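Local atomic coordinates of dihydrodipicolinate synthase (Bacteroides thetaiotaomicron, PDB entry 4XKY), a protein that probably catalyses a pyruvate-linked aldolase or lyase reaction through a Schiff base, as other TIM-barrel enzymes of the DapA family do. Residues T14-D19 with T48-S53; G207-A212 with E217-L222; N213-L218 with M242-T247; S257-L262 with D274-P279. One frame throughout, in Å; residues are numbered along the deposited sequence.

Interaction 1: residues T14-D19 with T48-S53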
loop_
_atom_site.group_PDB
_atom_site.type_symbol
_atom_site.label_atom_id
_atom_site.label_comp_id
_atom_site.label_asym_id
_atom_site.label_seq_id
_atom_site.Cartn_x
_atom_site.Cartn_y
_atom_site.Cartn_z
ATOM N N THR A 14 -18.215 -3.683 22.792
ATOM C CA THR A 14 -19.661 -3.689 22.699
ATOM C C THR A 14 -20.019 -5.134 23.026
ATOM O O THR A 14 -19.858 -6.008 22.195
ATOM C CB THR A 14 -20.160 -3.254 21.297
ATOM O OG1 THR A 14 -19.683 -1.923 20.988
ATOM C CG2 THR A 14 -21.691 -3.277 21.241
ATOM N N PRO A 15 -20.429 -5.407 24.273
ATOM C CA PRO A 15 -20.747 -6.799 24.638
ATOM C C PRO A 15 -22.024 -7.238 23.968
ATOM O O PRO A 15 -22.983 -6.464 23.903
ATOM C CB PRO A 15 -20.896 -6.771 26.151
ATOM C CG PRO A 15 -20.687 -5.367 26.592
ATOM C CD PRO A 15 -20.635 -4.471 25.384
ATOM N N LEU A 16 -21.989 -8.452 23.435
ATOM C CA LEU A 16 -23.046 -9.021 22.616
ATOM C C LEU A 16 -23.519 -10.368 23.144
ATOM O O LEU A 16 -22.722 -11.161 23.666
ATOM C CB LEU A 16 -22.494 -9.244 21.224
ATOM C CG LEU A 16 -21.992 -7.990 20.530
ATOM C CD1 LEU A 16 -21.438 -8.424 19.183
ATOM C CD2 LEU A 16 -23.123 -6.966 20.380
ATOM N N LEU A 17 -24.813 -10.633 23.016
ATOM C CA LEU A 17 -25.341 -12.000 23.200
ATOM C C LEU A 17 -25.430 -12.724 21.873
ATOM O O LEU A 17 -25.454 -13.942 21.818
ATOM C CB LEU A 17 -26.732 -11.963 23.855
ATOM C CG LEU A 17 -26.777 -11.394 25.275
ATOM C CD1 LEU A 17 -28.200 -11.476 25.850
ATOM C CD2 LEU A 17 -25.830 -12.179 26.182
ATOM N N ASP A 18 -25.542 -11.952 20.800
ATOM C CA ASP A 18 -25.618 -12.502 19.447
ATOM C C ASP A 18 -25.205 -11.389 18.496
ATOM O O ASP A 18 -24.942 -10.278 18.947
ATOM C CB ASP A 18 -27.022 -13.040 19.135
ATOM C CG ASP A 18 -27.038 -14.027 17.948
ATOM O OD1 ASP A 18 -25.968 -14.483 17.520
ATOM O OD2 ASP A 18 -28.123 -14.342 17.430
ATOM N N ASP A 19 -25.138 -11.690 17.200
ATOM C CA ASP A 19 -24.580 -10.775 16.225
ATOM C C ASP A 19 -25.269 -9.419 16.311
ATOM O O ASP A 19 -24.630 -8.397 16.115
ATOM C CB ASP A 19 -24.717 -11.315 14.797
ATOM C CG ASP A 19 -23.977 -12.626 14.575
ATOM O OD1 ASP A 19 -22.770 -12.718 14.813
ATOM O OD2 ASP A 19 -24.615 -13.591 14.144
ATOM N N THR A 48 -12.264 -1.167 18.894
ATOM C CA THR A 48 -12.469 -2.143 19.957
ATOM C C THR A 48 -13.950 -2.503 20.229
ATOM O O THR A 48 -14.252 -3.653 20.624
ATOM C CB THR A 48 -11.788 -1.645 21.241
ATOM O OG1 THR A 48 -10.384 -1.526 20.990
ATOM C CG2 THR A 48 -11.976 -2.604 22.345
ATOM N N GLY A 49 -14.832 -1.528 19.987
ATOM C CA GLY A 49 -16.298 -1.676 20.098
ATOM C C GLY A 49 -16.974 -2.225 18.852
ATOM O O GLY A 49 -18.205 -2.269 18.789
ATOM N N GLU A 50 -16.174 -2.619 17.852
ATOM C CA GLU A 50 -16.695 -3.243 16.607
ATOM C C GLU A 50 -17.713 -2.340 15.849
ATOM O O GLU A 50 -18.654 -2.850 15.237
ATOM C CB GLU A 50 -17.384 -4.600 16.944
ATOM C CG GLU A 50 -16.461 -5.748 17.309
ATOM C CD GLU A 50 -17.196 -6.938 17.934
ATOM O OE1 GLU A 50 -17.616 -7.888 17.219
ATOM O OE2 GLU A 50 -17.341 -6.914 19.168
ATOM N N SER A 51 -17.573 -1.021 15.875
ATOM C CA SER A 51 -18.715 -0.180 15.421
ATOM C C SER A 51 -19.122 -0.446 13.959
ATOM O O SER A 51 -20.305 -0.612 13.625
ATOM C CB SER A 51 -18.444 1.313 15.573
ATOM O OG SER A 51 -19.629 2.045 15.234
ATOM N N GLN A 52 -18.127 -0.510 13.094
ATOM C CA GLN A 52 -18.396 -0.686 11.669
ATOM C C GLN A 52 -19.201 -1.954 11.373
ATOM O O GLN A 52 -20.074 -1.935 10.490
ATOM C CB GLN A 52 -17.084 -0.744 10.901
ATOM C CG GLN A 52 -16.229 -1.940 11.297
ATOM C CD GLN A 52 -14.747 -1.685 11.126
ATOM O OE1 GLN A 52 -14.341 -0.660 10.574
ATOM N NE2 GLN A 52 -13.928 -2.620 11.601
ATOM N N SER A 53 -18.933 -3.032 12.122
ATOM C CA SER A 53 -19.507 -4.353 11.798
ATOM C C SER A 53 -20.885 -4.593 12.440
ATOM O O SER A 53 -21.577 -5.558 12.129
ATOM C CB SER A 53 -18.503 -5.465 12.138
ATOM O OG SER A 53 -18.534 -5.750 13.527
HETATM O O HOH W 1 -16.558 -5.044 20.758
#

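Interaction 2: residues G207-A212 with E217-L222. With ACT (acetate ion), chain E.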
loop_
_atom_site.group_PDB
_atom_site.type_symbol
_atom_site.label_atom_id
_atom_site.label_comp_id
_atom_site.label_asym_id
_atom_site.label_seq_id
_atom_site.Cartn_x
_atom_site.Cartn_y
_atom_site.Cartn_z
ATOM N N GLY A 207 -4.492 7.844 27.359
ATOM C CA GLY A 207 -4.374 6.594 26.608
ATOM C C GLY A 207 -5.774 6.042 26.435
ATOM O O GLY A 207 -6.484 5.870 27.406
ATOM N N VAL A 208 -6.172 5.780 25.203
ATOM C CA VAL A 208 -7.461 5.177 24.937
ATOM C C VAL A 208 -7.141 3.696 24.769
ATOM O O VAL A 208 -7.052 3.186 23.657
ATOM C CB VAL A 208 -8.133 5.786 23.696
ATOM C CG1 VAL A 208 -9.494 5.141 23.429
ATOM C CG2 VAL A 208 -8.296 7.290 23.858
ATOM N N ASN A 209 -6.928 3.019 25.900
ATOM C CA ASN A 209 -6.330 1.695 25.901
ATOM C C ASN A 209 -7.308 0.539 26.145
ATOM O O ASN A 209 -7.887 0.410 27.225
ATOM C CB ASN A 209 -5.245 1.604 26.955
ATOM C CG ASN A 209 -4.219 2.721 26.880
ATOM O OD1 ASN A 209 -3.705 3.131 27.921
ATOM N ND2 ASN A 209 -3.858 3.160 25.691
ATOM N N GLY A 210 -7.426 -0.329 25.152
ATOM C CA GLY A 210 -8.361 -1.435 25.194
ATOM C C GLY A 210 -8.161 -2.427 26.316
ATOM O O GLY A 210 -9.137 -3.022 26.801
ATOM N N GLY A 211 -6.906 -2.638 26.702
ATOM C CA GLY A 211 -6.579 -3.546 27.787
ATOM C C GLY A 211 -7.191 -3.083 29.100
ATOM O O GLY A 211 -7.334 -3.872 30.044
ATOM N N ALA A 212 -7.563 -1.807 29.168
ATOM C CA ALA A 212 -8.167 -1.288 30.399
ATOM C C ALA A 212 -9.574 -1.866 30.608
ATOM O O ALA A 212 -10.100 -1.812 31.718
ATOM C CB ALA A 212 -8.181 0.236 30.420
ATOM N N GLU A 217 -7.073 -0.859 36.669
ATOM C CA GLU A 217 -6.117 -0.369 37.667
ATOM C C GLU A 217 -4.685 -0.401 37.200
ATOM O O GLU A 217 -3.916 0.493 37.524
ATOM C CB GLU A 217 -6.234 -1.152 38.976
ATOM C CG GLU A 217 -7.563 -0.864 39.640
ATOM C CD GLU A 217 -7.783 -1.592 40.948
ATOM O OE1 GLU A 217 -6.902 -2.380 41.373
ATOM O OE2 GLU A 217 -8.852 -1.357 41.554
ATOM N N LEU A 218 -4.311 -1.464 36.493
ATOM C CA LEU A 218 -2.974 -1.556 35.948
ATOM C C LEU A 218 -2.708 -0.368 35.019
ATOM O O LEU A 218 -1.649 0.238 35.096
ATOM C CB LEU A 218 -2.776 -2.870 35.186
ATOM C CG LEU A 218 -1.601 -2.892 34.197
ATOM C CD1 LEU A 218 -0.269 -2.816 34.919
ATOM C CD2 LEU A 218 -1.643 -4.158 33.360
ATOM N N TYR A 219 -3.650 -0.028 34.141
ATOM C CA TYR A 219 -3.358 1.016 33.167
ATOM C C TYR A 219 -3.380 2.397 33.813
ATOM O O TYR A 219 -2.607 3.275 33.431
ATOM C CB TYR A 219 -4.310 0.940 31.982
ATOM C CG TYR A 219 -4.055 -0.292 31.178
ATOM C CD1 TYR A 219 -3.200 -0.274 30.089
ATOM C CD2 TYR A 219 -4.607 -1.488 31.549
ATOM C CE1 TYR A 219 -2.940 -1.419 29.370
ATOM C CE2 TYR A 219 -4.346 -2.643 30.836
ATOM C CZ TYR A 219 -3.510 -2.596 29.750
ATOM O OH TYR A 219 -3.260 -3.739 29.029
ATOM N N VAL A 220 -4.270 2.591 34.781
ATOM C CA VAL A 220 -4.314 3.830 35.554
ATOM C C VAL A 220 -3.023 4.016 36.335
ATOM O O VAL A 220 -2.468 5.120 36.360
ATOM C CB VAL A 220 -5.528 3.859 36.500
ATOM C CG1 VAL A 220 -5.425 5.007 37.495
ATOM C CG2 VAL A 220 -6.795 4.014 35.675
ATOM N N SER A 221 -2.548 2.934 36.950
ATOM C CA SER A 221 -1.265 2.966 37.653
ATOM C C SER A 221 -0.103 3.297 36.745
ATOM O O SER A 221 0.782 4.048 37.134
ATOM C CB SER A 221 -0.970 1.643 38.368
ATOM O OG SER A 221 -1.895 1.445 39.410
ATOM N N LEU A 222 -0.087 2.735 35.544
ATOM C CA LEU A 222 0.992 3.028 34.619
ATOM C C LEU A 222 0.909 4.476 34.127
ATOM O O LEU A 222 1.938 5.174 34.042
ATOM C CB LEU A 222 1.014 2.040 33.463
ATOM C CG LEU A 222 2.056 2.218 32.352
ATOM C CD1 LEU A 222 3.479 2.505 32.821
ATOM C CD2 LEU A 222 2.041 0.948 31.515
HETATM C C ACT E . -7.137 -4.482 37.611
HETATM O O ACT E . -8.146 -3.775 37.367
HETATM O OXT ACT E . -6.001 -4.154 37.213
HETATM C CH3 ACT E . -7.252 -5.763 38.402
#

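Interaction 3: residues N213-L218 with M242-T247. With ACT (acetate ion), chain E.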
loop_
_atom_site.group_PDB
_atom_site.type_symbol
_atom_site.label_atom_id
_atom_site.label_comp_id
_atom_site.label_asym_id
_atom_site.label_seq_id
_atom_site.Cartn_x
_atom_site.Cartn_y
_atom_site.Cartn_z
ATOM N N ASN A 213 -10.194 -2.405 29.557
ATOM C CA ASN A 213 -11.425 -3.182 29.746
ATOM C C ASN A 213 -11.200 -4.305 30.794
ATOM O O ASN A 213 -12.072 -4.583 31.597
ATOM C CB ASN A 213 -11.923 -3.795 28.429
ATOM C CG ASN A 213 -12.631 -2.778 27.494
ATOM O OD1 ASN A 213 -13.824 -2.555 27.604
ATOM N ND2 ASN A 213 -11.907 -2.233 26.539
ATOM N N MET A 214 -10.037 -4.957 30.762
ATOM C CA MET A 214 -9.770 -6.123 31.614
ATOM C C MET A 214 -9.210 -5.685 32.967
ATOM O O MET A 214 -9.675 -6.159 33.998
ATOM C CB MET A 214 -8.738 -7.083 30.992
ATOM C CG MET A 214 -9.093 -7.715 29.645
ATOM S SD MET A 214 -7.752 -8.758 29.013
ATOM C CE MET A 214 -6.549 -7.570 28.432
ATOM N N PHE A 215 -8.217 -4.784 32.937
ATOM C CA PHE A 215 -7.399 -4.427 34.113
ATOM C C PHE A 215 -7.258 -2.918 34.208
ATOM O O PHE A 215 -6.189 -2.386 33.959
ATOM C CB PHE A 215 -5.988 -5.056 34.015
ATOM C CG PHE A 215 -6.008 -6.540 33.765
ATOM C CD1 PHE A 215 -6.591 -7.396 34.686
ATOM C CD2 PHE A 215 -5.447 -7.074 32.613
ATOM C CE1 PHE A 215 -6.630 -8.756 34.459
ATOM C CE2 PHE A 215 -5.496 -8.420 32.367
ATOM C CZ PHE A 215 -6.082 -9.267 33.296
ATOM N N PRO A 216 -8.347 -2.213 34.547
ATOM C CA PRO A 216 -8.285 -0.744 34.558
ATOM C C PRO A 216 -7.222 -0.217 35.519
ATOM O O PRO A 216 -6.523 0.744 35.205
ATOM C CB PRO A 216 -9.682 -0.325 35.029
ATOM C CG PRO A 216 -10.344 -1.579 35.509
ATOM C CD PRO A 216 -9.710 -2.708 34.774
ATOM N N GLU A 217 -7.073 -0.859 36.669
ATOM C CA GLU A 217 -6.117 -0.369 37.667
ATOM C C GLU A 217 -4.685 -0.401 37.200
ATOM O O GLU A 217 -3.916 0.493 37.524
ATOM C CB GLU A 217 -6.234 -1.152 38.976
ATOM C CG GLU A 217 -7.563 -0.864 39.640
ATOM C CD GLU A 217 -7.783 -1.592 40.948
ATOM O OE1 GLU A 217 -6.902 -2.380 41.373
ATOM O OE2 GLU A 217 -8.852 -1.357 41.554
ATOM N N LEU A 218 -4.311 -1.464 36.493
ATOM C CA LEU A 218 -2.974 -1.556 35.948
ATOM C C LEU A 218 -2.708 -0.368 35.019
ATOM O O LEU A 218 -1.649 0.238 35.096
ATOM C CB LEU A 218 -2.776 -2.870 35.186
ATOM C CG LEU A 218 -1.601 -2.892 34.197
ATOM C CD1 LEU A 218 -0.269 -2.816 34.919
ATOM C CD2 LEU A 218 -1.643 -4.158 33.360
ATOM N N MET A 242 3.307 -5.213 28.396
ATOM C CA MET A 242 3.852 -5.880 27.198
ATOM C C MET A 242 3.591 -7.388 27.210
ATOM O O MET A 242 3.444 -8.000 26.151
ATOM C CB MET A 242 5.325 -5.550 26.937
ATOM C CG MET A 242 5.608 -4.101 26.529
ATOM S SD MET A 242 4.551 -3.354 25.253
ATOM C CE MET A 242 4.907 -4.477 23.897
ATOM N N GLN A 243 3.478 -7.979 28.392
ATOM C CA GLN A 243 3.104 -9.383 28.496
ATOM C C GLN A 243 1.652 -9.632 28.038
ATOM O O GLN A 243 1.368 -10.603 27.346
ATOM C CB GLN A 243 3.301 -9.877 29.932
ATOM C CG GLN A 243 3.214 -11.393 30.025
ATOM C CD GLN A 243 3.376 -11.900 31.435
ATOM O OE1 GLN A 243 3.873 -11.202 32.289
ATOM N NE2 GLN A 243 2.927 -13.115 31.685
ATOM N N ILE A 244 0.741 -8.752 28.438
ATOM C CA ILE A 244 -0.662 -8.836 28.019
ATOM C C ILE A 244 -0.701 -8.780 26.504
ATOM O O ILE A 244 -1.318 -9.622 25.847
ATOM C CB ILE A 244 -1.479 -7.675 28.611
ATOM C CG1 ILE A 244 -1.702 -7.898 30.098
ATOM C CG2 ILE A 244 -2.814 -7.529 27.909
ATOM C CD1 ILE A 244 -1.979 -6.619 30.839
ATOM N N SER A 245 -0.004 -7.793 25.957
ATOM C CA SER A 245 0.061 -7.602 24.505
ATOM C C SER A 245 0.621 -8.811 23.735
ATOM O O SER A 245 0.133 -9.164 22.631
ATOM C CB SER A 245 0.858 -6.325 24.185
ATOM O OG SER A 245 1.099 -6.207 22.795
ATOM N N ALA A 246 1.653 -9.429 24.301
ATOM C CA ALA A 246 2.299 -10.582 23.686
ATOM C C ALA A 246 1.487 -11.853 23.789
ATOM O O ALA A 246 1.648 -12.735 22.943
ATOM C CB ALA A 246 3.649 -10.826 24.334
ATOM N N THR A 247 0.675 -11.973 24.847
ATOM C CA THR A 247 0.037 -13.252 25.212
ATOM C C THR A 247 -1.487 -13.266 25.154
ATOM O O THR A 247 -2.058 -14.331 24.977
ATOM C CB THR A 247 0.456 -13.780 26.606
ATOM O OG1 THR A 247 0.043 -12.871 27.655
ATOM C CG2 THR A 247 1.965 -14.031 26.653
HETATM C C ACT E . -7.137 -4.482 37.611
HETATM O O ACT E . -8.146 -3.775 37.367
HETATM O OXT ACT E . -6.001 -4.154 37.213
HETATM C CH3 ACT E . -7.252 -5.763 38.402
#

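Interaction 4: residues S257-L262 with D274-P279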
loop_
_atom_site.group_PDB
_atom_site.type_symbol
_atom_site.label_atom_id
_atom_site.label_comp_id
_atom_site.label_asym_id
_atom_site.label_seq_id
_atom_site.Cartn_x
_atom_site.Cartn_y
_atom_site.Cartn_z
ATOM N N SER A 257 -7.263 -11.146 16.152
ATOM C CA SER A 257 -6.843 -11.765 17.403
ATOM C C SER A 257 -6.903 -10.840 18.621
ATOM O O SER A 257 -7.140 -11.312 19.746
ATOM C CB SER A 257 -5.438 -12.369 17.277
ATOM O OG SER A 257 -4.557 -11.428 16.719
ATOM N N TYR A 258 -6.681 -9.547 18.422
ATOM C CA TYR A 258 -6.777 -8.598 19.530
ATOM C C TYR A 258 -8.185 -8.610 20.121
ATOM O O TYR A 258 -8.367 -8.832 21.285
ATOM C CB TYR A 258 -6.367 -7.196 19.090
ATOM C CG TYR A 258 -6.891 -6.070 19.941
ATOM C CD1 TYR A 258 -6.412 -5.836 21.219
ATOM C CD2 TYR A 258 -7.841 -5.195 19.436
ATOM C CE1 TYR A 258 -6.887 -4.770 21.981
ATOM C CE2 TYR A 258 -8.322 -4.132 20.178
ATOM C CZ TYR A 258 -7.855 -3.928 21.457
ATOM O OH TYR A 258 -8.346 -2.856 22.180
ATOM N N LEU A 259 -9.171 -8.424 19.272
ATOM C CA LEU A 259 -10.561 -8.335 19.697
ATOM C C LEU A 259 -11.070 -9.656 20.305
ATOM O O LEU A 259 -11.699 -9.668 21.356
ATOM C CB LEU A 259 -11.405 -7.944 18.499
ATOM C CG LEU A 259 -12.906 -8.019 18.741
ATOM C CD1 LEU A 259 -13.338 -6.942 19.720
ATOM C CD2 LEU A 259 -13.654 -7.927 17.432
ATOM N N LYS A 260 -10.798 -10.757 19.625
ATOM C CA LYS A 260 -11.203 -12.059 20.092
ATOM C C LYS A 260 -10.595 -12.396 21.443
ATOM O O LYS A 260 -11.246 -12.982 22.279
ATOM C CB LYS A 260 -10.850 -13.121 19.061
ATOM C CG LYS A 260 -11.764 -13.053 17.867
ATOM C CD LYS A 260 -11.126 -13.520 16.578
ATOM C CE LYS A 260 -11.445 -14.929 16.216
ATOM N NZ LYS A 260 -11.585 -14.980 14.735
ATOM N N GLY A 261 -9.322 -12.063 21.612
ATOM C CA GLY A 261 -8.624 -12.321 22.844
ATOM C C GLY A 261 -9.144 -11.486 23.984
ATOM O O GLY A 261 -9.418 -12.015 25.073
ATOM N N LEU A 262 -9.262 -10.185 23.751
ATOM C CA LEU A 262 -9.847 -9.284 24.739
ATOM C C LEU A 262 -11.213 -9.758 25.196
ATOM O O LEU A 262 -11.473 -9.897 26.369
ATOM C CB LEU A 262 -10.011 -7.899 24.136
ATOM C CG LEU A 262 -10.367 -6.763 25.068
ATOM C CD1 LEU A 262 -9.273 -6.603 26.099
ATOM C CD2 LEU A 262 -10.513 -5.475 24.267
ATOM N N ASP A 274 -18.338 -13.066 25.691
ATOM C CA ASP A 274 -17.250 -13.044 24.712
ATOM C C ASP A 274 -17.743 -13.068 23.286
ATOM O O ASP A 274 -16.934 -13.166 22.350
ATOM C CB ASP A 274 -16.303 -14.236 24.938
ATOM C CG ASP A 274 -17.042 -15.567 25.045
ATOM O OD1 ASP A 274 -18.296 -15.600 25.053
ATOM O OD2 ASP A 274 -16.362 -16.601 25.103
ATOM N N TYR A 275 -19.050 -12.991 23.073
ATOM C CA TYR A 275 -19.567 -13.149 21.695
ATOM C C TYR A 275 -19.015 -12.069 20.750
ATOM O O TYR A 275 -18.986 -10.886 21.114
ATOM C CB TYR A 275 -21.116 -13.133 21.659
ATOM C CG TYR A 275 -21.659 -13.692 20.365
ATOM C CD1 TYR A 275 -21.910 -15.050 20.234
ATOM C CD2 TYR A 275 -21.890 -12.865 19.261
ATOM C CE1 TYR A 275 -22.392 -15.563 19.060
ATOM C CE2 TYR A 275 -22.343 -13.384 18.073
ATOM C CZ TYR A 275 -22.603 -14.733 18.001
ATOM O OH TYR A 275 -23.073 -15.306 16.872
ATOM N N VAL A 276 -18.626 -12.480 19.537
ATOM C CA VAL A 276 -18.066 -11.578 18.513
ATOM C C VAL A 276 -18.975 -11.569 17.270
ATOM O O VAL A 276 -19.418 -12.622 16.809
ATOM C CB VAL A 276 -16.643 -12.008 18.108
ATOM C CG1 VAL A 276 -16.109 -11.147 16.977
ATOM C CG2 VAL A 276 -15.699 -11.930 19.308
ATOM N N ALA A 277 -19.274 -10.385 16.725
ATOM C CA ALA A 277 -20.272 -10.305 15.660
ATOM C C ALA A 277 -19.685 -10.815 14.356
ATOM O O ALA A 277 -18.533 -10.519 14.031
ATOM C CB ALA A 277 -20.695 -8.861 15.433
ATOM N N ALA A 278 -20.499 -11.536 13.614
ATOM C CA ALA A 278 -20.196 -11.870 12.236
ATOM C C ALA A 278 -19.774 -10.604 11.468
ATOM O O ALA A 278 -20.338 -9.527 11.681
ATOM C CB ALA A 278 -21.417 -12.495 11.581
ATOM N N PRO A 279 -18.806 -10.738 10.560
ATOM C CA PRO A 279 -18.250 -11.990 10.039
ATOM C C PRO A 279 -17.221 -12.738 10.899
ATOM O O PRO A 279 -16.777 -13.819 10.500
ATOM C CB PRO A 279 -17.534 -11.527 8.769
ATOM C CG PRO A 279 -17.064 -10.138 9.105
ATOM C CD PRO A 279 -18.116 -9.555 10.011
#

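Interaction 1: residues T14-D19 with T48-S53
T14 and G49 join the loops that follow the first and second strands of the TIM barrel, at the catalytic end of the strands. The direct bond runs from T14 OG1 to G49 O, 2.7 Å long. The hydroxyl comes in within the carbonyl plane, on a lone pair, with a C=O...donor angle of 120°. The threonine torsion explains this: OG1 lies anti to the carbonyl carbon (chi1 -59°), beside the backbone N, and this turns it to the second loop. The approach is close, and T14 CB also lies 3.3 Å from G49 O.

A water makes the second link. It accepts from T14 N at 3.0 Å. It donates to T48 O at 2.7 Å and to E50 OE2 at 2.6 Å. One water thus ties both loops and a carboxylate together and satisfies a backbone N-H of T14.

E50 reaches toward the first loop. Its OE2 stands 4.0 Å from T14 O. Both are acceptors, and K263 of helix 257-268 serves both, with a salt bridge to E50 OE2 and a hydrogen bond to T14 O. The lysine probably helps keep E50 ionised. L16 adds light apolar cover, with CD1 4.3 Å from E50 OE1. Helix 56-70 backs this side, where M62 meets T14 and L58 meets L16.

T48 is predicted to bind pyruvate. The contact joins the first βα loop to the second, which carries T48, and probably helps hold it. Such loop packing belongs to the C-terminal mouth of a TIM barrel.

Interaction 2: residues G207-A212 with E217-L222
Y219 turns its ring against the turn formed by G211 and A212. The phenol CG lies anti to its own carbonyl carbon (chi1 -68°), and this lays the ring along the loop from the last barrel strand, 206-207, to helix 216-227. A212 N sits over one face, 3.7 Å above the plane and displaced toward the rim. A212 N already bonds to N209 O at 3.0 Å. The opposite face is met by L218 CG from within the helix.

G211 approaches obliquely: its O is 3.3 Å from Y219 CE2. At the far end, Y219 OH lies 3.5 Å from G211 CA. A beta carbon on G211 would run into this hydroxyl, so the close fit depends on the glycine. A212 CB adds a methyl contact, 4.1 Å from Y219 CD2.

N209 comes obliquely to the CD1 side of the ring. Its amide plane is turned 49° from the ring, and OD1 stands 4.1 Å from Y219 CD1. The amide is held through ND2, which donates to G191 O. OD1 is buried and has no polar partner in the model.

E193 links the two sides: OE2 accepts from G211 N, and OE1 is weakly hydrogen-bonded to Y219 OH. A leucine in place of Y219 would probably open a gap beside the G211-A212 peptide and leave E193 without its weak phenol partner.

The chemistry is mainly van der Waals packing of a ring on backbone. It sets a βα loop of the TIM barrel on its own helix and probably helps hold the turn after V208, a predicted pyruvate-binding residue.

Interaction 3: residues N213-L218 with M242-T247
On the helical turn that carries I244 to F215, Q243 O is gripped twice by T247. The hydroxyl OG1 donates at 2.6 Å, from 40° above the carbonyl plane and not on a lone pair. T247 N adds a weak bond to the same oxygen. This closes the last turn of helix 231-247.

I244 carries the whole contact, touching three side chains with two methyls. Its CD1 meets L218 CD2 tip to tip at 3.5 Å. The same CD1 lies 3.9 Å from F215 CD2, where the isoleucine crosses the ring obliquely. Its other methyl, CG2, faces M214 CE at 3.8 Å. M214 and I244 run antiparallel, side by side, and the bend of M214 at chi3 (-75°) brings CE round to the isoleucine.

F215 occupies the N-cap position of helix 216-227. One face of its ring rests on M214 CB, 3.6 Å from the plane. Cutting F215 back to an alanine would probably leave I244 CD1 and M214 CB without their aromatic cover. An acetate, probably from the crystallisation liquor, sits at this end. Acetate O accepts from E217 N at 3.2 Å (N-H...O 161°), and OXT accepts from L218 N at 3.3 Å. Its methyl lies at the F215 ring edge.

Outside the pair, L295 and L298 of helix 285-298 cover F215. L262, A265 and L266 of helix 257-268 cover M214. The contact joins the start of helix 216-227 and the residues just before it to the end of helix 231-247. Helices 231-247, 257-268 and 285-298 form the C-terminal helical region that follows the barrel.

Interaction 4: residues S257-L262 with D274-P279
V276 is the centre of this contact, and two residues of helix 257-268 meet its two methyls. The ends of L259 and V276 meet head on, with L259 CD2 4.1 Å from V276 CG1. The leucine CG lies anti to its backbone N (chi1 171°), and this swings the branched end to the loop although the CB itself does not point there. On the other branch, V276 CG2 lies 4.3 Å from K260 CG. Here it is the aliphatic part of the lysine that touches, not the amine. The backbones stay apart, with CA atoms of K260 and V276 7.1 Å from each other.

The next shell holds the loop in place through its backbone. A277 N donates to E50 OE1, and Y275 O accepts from K263 NZ. These two bonds flank V276 and probably help place its side chain over the helix. E50 also touches L259 and V276, so one glutamate lies against both partners. Farther out, D274 OD2 forms a salt bridge to R288 NH1, which ties the chain at D274 to helix 285-298.

Helix 257-268 belongs to the helical region after the barrel. The L259 side chain lies about 5 Å from that of T48, a predicted pyruvate-binding residue.

Across the pair itself the contact is purely aliphatic and fairly light. Packing alone gives little direction, so the position of V276 probably owes more to the polar bonds on either side of it.

How the interactions relate
The contacts fall into two neighbouring pairs, 1 with 4 and 2 with 3. Interactions 1 and 4 have centres 8 Å apart. They are joined by probable hydrogen bonds between T48 OG1 and Y258 OH (2.7 Å) and between D19 OD1 and A278 N (2.8 Å). Interactions 2 and 3 share helix 216-227, and Y219 OH lies 3.6 Å from I244 CD1. Helix 257-268 connects the pairs: Y258 OH packs on G210 CA at 3.3 Å, and L262 CD1 on M214 CE at 3.7 Å. T48 and V208 place interactions 1 and 2 at the predicted pyruvate site. The side chain of N209 lies about 8 Å from that of K164, the predicted Schiff-base lysine.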